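Local coordinates for protein nucleocapsid (Equine arteritis virus, PDB 2I9F) that forms, through this capsid-forming domain, dimers and dimer-dimer assemblies of the viral nucleocapsid, and probably binds the viral RNA, at residues W53-K57 against Q58-K62. Sequence-based numbering, arbitrary orientation.
Sequences WVPTK and QIQRK. With GOL (glycerol), chain F.
Lys57 and Arg61, one helical turn apart, cross at about a right angle, and both bond a glycerol, probably from the crystallisation liquor. Lys57 can be followed outward: CB carries CG towards Arg61, where CG sits over the centre of the guanidinium, 3.6 Å above its plane. The bend at chi2 (60°) then turns the chain off that face, so CD and CE lead to the O3 end of the glycerol, CE coming within 3.1 Å of GOL O3. NZ gives a 2.9 Å hydrogen bond to the same GOL O3. Arg61 NH1 reaches the other end of the ligand through a weak bond to GOL O1. The glycerol thus bridges two probably like-charged ends.

The helix itself follows the N-cap residue Thr56, whose carbonyl O takes a nearly straight bond from Gln60 N (2.9 Å, 176°) and a weak one from Ile59 N. Lys57 O continues the pattern with Arg61 N at 2.8 Å. Gln60 folds back over the incoming loop, its NE2 3.5 Å from Pro55 CD and its CD against Val54 CG1, while Ile59 CG2 packs on Pro55 CB at 3.8 Å.

The turn joins strand 47-53 to helix 57-63. Pro55 touches Leu25 and Ile59 touches Glu21, both on helix 19-34, while Gly11 of a second subunit packs on Val54, Lys57 and Gln60, and Trp53 extends the sheet into a third subunit.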
loop_
_atom_site.group_PDB
_atom_site.type_symbol
_atom_site.label_atom_id
_atom_site.label_comp_id
_atom_site.label_asym_id
_atom_site.label_seq_id
_atom_site.Cartn_x
_atom_site.Cartn_y
_atom_site.Cartn_z
ATOM N N TRP A 53 1.692 -0.865 4.682
ATOM C CA TRP A 53 1.900 -2.278 4.432
ATOM C C TRP A 53 1.985 -3.019 5.732
ATOM O O TRP A 53 2.171 -2.426 6.750
ATOM C CB TRP A 53 3.155 -2.515 3.602
ATOM C CG TRP A 53 4.514 -2.416 4.309
ATOM C CD1 TRP A 53 5.379 -3.477 4.599
ATOM C CD2 TRP A 53 5.155 -1.237 4.788
ATOM N NE1 TRP A 53 6.498 -2.996 5.210
ATOM C CE2 TRP A 53 6.424 -1.628 5.301
ATOM C CE3 TRP A 53 4.831 0.138 4.751
ATOM C CZ2 TRP A 53 7.360 -0.697 5.818
ATOM C CZ3 TRP A 53 5.756 1.070 5.297
ATOM C CH2 TRP A 53 6.986 0.659 5.818
ATOM N N VAL A 54 1.759 -4.325 5.646
ATOM C CA VAL A 54 2.013 -5.292 6.694
ATOM C C VAL A 54 3.361 -5.886 6.443
ATOM O O VAL A 54 3.579 -6.515 5.409
ATOM C CB VAL A 54 0.929 -6.383 6.745
ATOM C CG1 VAL A 54 1.164 -7.333 7.936
ATOM C CG2 VAL A 54 -0.432 -5.718 6.816
ATOM N N PRO A 55 4.293 -5.702 7.416
ATOM C CA PRO A 55 5.612 -6.211 7.196
ATOM C C PRO A 55 5.650 -7.739 7.282
ATOM O O PRO A 55 4.676 -8.386 7.728
ATOM C CB PRO A 55 6.449 -5.516 8.296
ATOM C CG PRO A 55 5.453 -5.275 9.401
ATOM C CD PRO A 55 4.143 -5.036 8.730
ATOM N N THR A 56 6.729 -8.307 6.778
ATOM C CA THR A 56 6.963 -9.771 6.859
ATOM C C THR A 56 6.818 -10.315 8.303
ATOM O O THR A 56 6.961 -9.560 9.301
ATOM C CB THR A 56 8.340 -10.094 6.333
ATOM O OG1 THR A 56 8.428 -11.495 6.118
ATOM C CG2 THR A 56 9.418 -9.653 7.328
ATOM N N LYS A 57 6.496 -11.594 8.425
ATOM C CA LYS A 57 6.133 -12.177 9.739
ATOM C C LYS A 57 7.004 -11.814 10.971
ATOM O O LYS A 57 6.448 -11.441 12.014
ATOM C CB LYS A 57 6.025 -13.698 9.626
ATOM C CG LYS A 57 5.393 -14.384 10.877
ATOM C CD LYS A 57 3.981 -13.831 11.089
ATOM C CE LYS A 57 3.081 -14.729 11.947
ATOM N NZ LYS A 57 1.736 -14.144 12.190
ATOM N N GLN A 58 8.328 -11.952 10.853
ATOM C CA GLN A 58 9.294 -11.715 11.958
ATOM C C GLN A 58 9.142 -10.322 12.547
ATOM O O GLN A 58 9.207 -10.138 13.762
ATOM C CB GLN A 58 10.740 -11.837 11.457
ATOM C CG GLN A 58 10.962 -13.026 10.488
ATOM C CD GLN A 58 12.104 -12.771 9.498
ATOM O OE1 GLN A 58 13.272 -12.903 9.854
ATOM N NE2 GLN A 58 11.766 -12.418 8.247
ATOM N N ILE A 59 8.930 -9.352 11.661
ATOM C CA ILE A 59 8.742 -7.938 12.053
ATOM C C ILE A 59 7.307 -7.678 12.515
ATOM O O ILE A 59 7.090 -6.987 13.513
ATOM C CB ILE A 59 9.157 -6.984 10.919
ATOM C CG1 ILE A 59 10.659 -7.151 10.693
ATOM C CG2 ILE A 59 8.824 -5.448 11.296
ATOM C CD1 ILE A 59 11.131 -6.669 9.355
ATOM N N GLN A 60 6.336 -8.218 11.770
ATOM C CA GLN A 60 4.948 -8.203 12.199
ATOM C C GLN A 60 4.724 -8.664 13.669
ATOM O O GLN A 60 4.048 -7.960 14.440
ATOM C CB GLN A 60 4.093 -9.024 11.242
ATOM C CG GLN A 60 2.671 -9.093 11.705
ATOM C CD GLN A 60 1.922 -7.775 11.612
ATOM O OE1 GLN A 60 0.696 -7.767 11.707
ATOM N NE2 GLN A 60 2.643 -6.654 11.436
ATOM N N ARG A 61 5.263 -9.829 14.038
ATOM C CA ARG A 61 5.343 -10.279 15.450
ATOM C C ARG A 61 5.736 -9.169 16.447
ATOM O O ARG A 61 5.094 -9.005 17.478
ATOM C CB ARG A 61 6.351 -11.433 15.586
ATOM C CG ARG A 61 5.912 -12.780 15.025
ATOM C CD ARG A 61 6.884 -13.912 15.464
ATOM N NE ARG A 61 7.777 -14.369 14.382
ATOM C CZ ARG A 61 7.602 -15.482 13.663
ATOM N NH1 ARG A 61 6.562 -16.267 13.900
ATOM N NH2 ARG A 61 8.464 -15.821 12.698
ATOM N N LYS A 62 6.800 -8.424 16.141
ATOM C CA LYS A 62 7.245 -7.268 16.955
ATOM C C LYS A 62 6.287 -6.066 16.918
ATOM O O LYS A 62 5.988 -5.477 17.947
ATOM C CB LYS A 62 8.645 -6.790 16.530
ATOM C CG LYS A 62 9.677 -7.884 16.353
ATOM C CD LYS A 62 10.272 -8.310 17.663
ATOM C CE LYS A 62 11.401 -9.310 17.442
ATOM N NZ LYS A 62 12.697 -8.644 17.099
HETATM C C1 GOL F . 4.245 -16.545 16.306
HETATM O O1 GOL F . 5.069 -17.547 15.749
HETATM C C2 GOL F . 3.408 -15.903 15.207
HETATM O O2 GOL F . 2.522 -16.882 14.697
HETATM C C3 GOL F . 2.671 -14.657 15.723
HETATM O O3 GOL F . 2.806 -13.548 14.836
#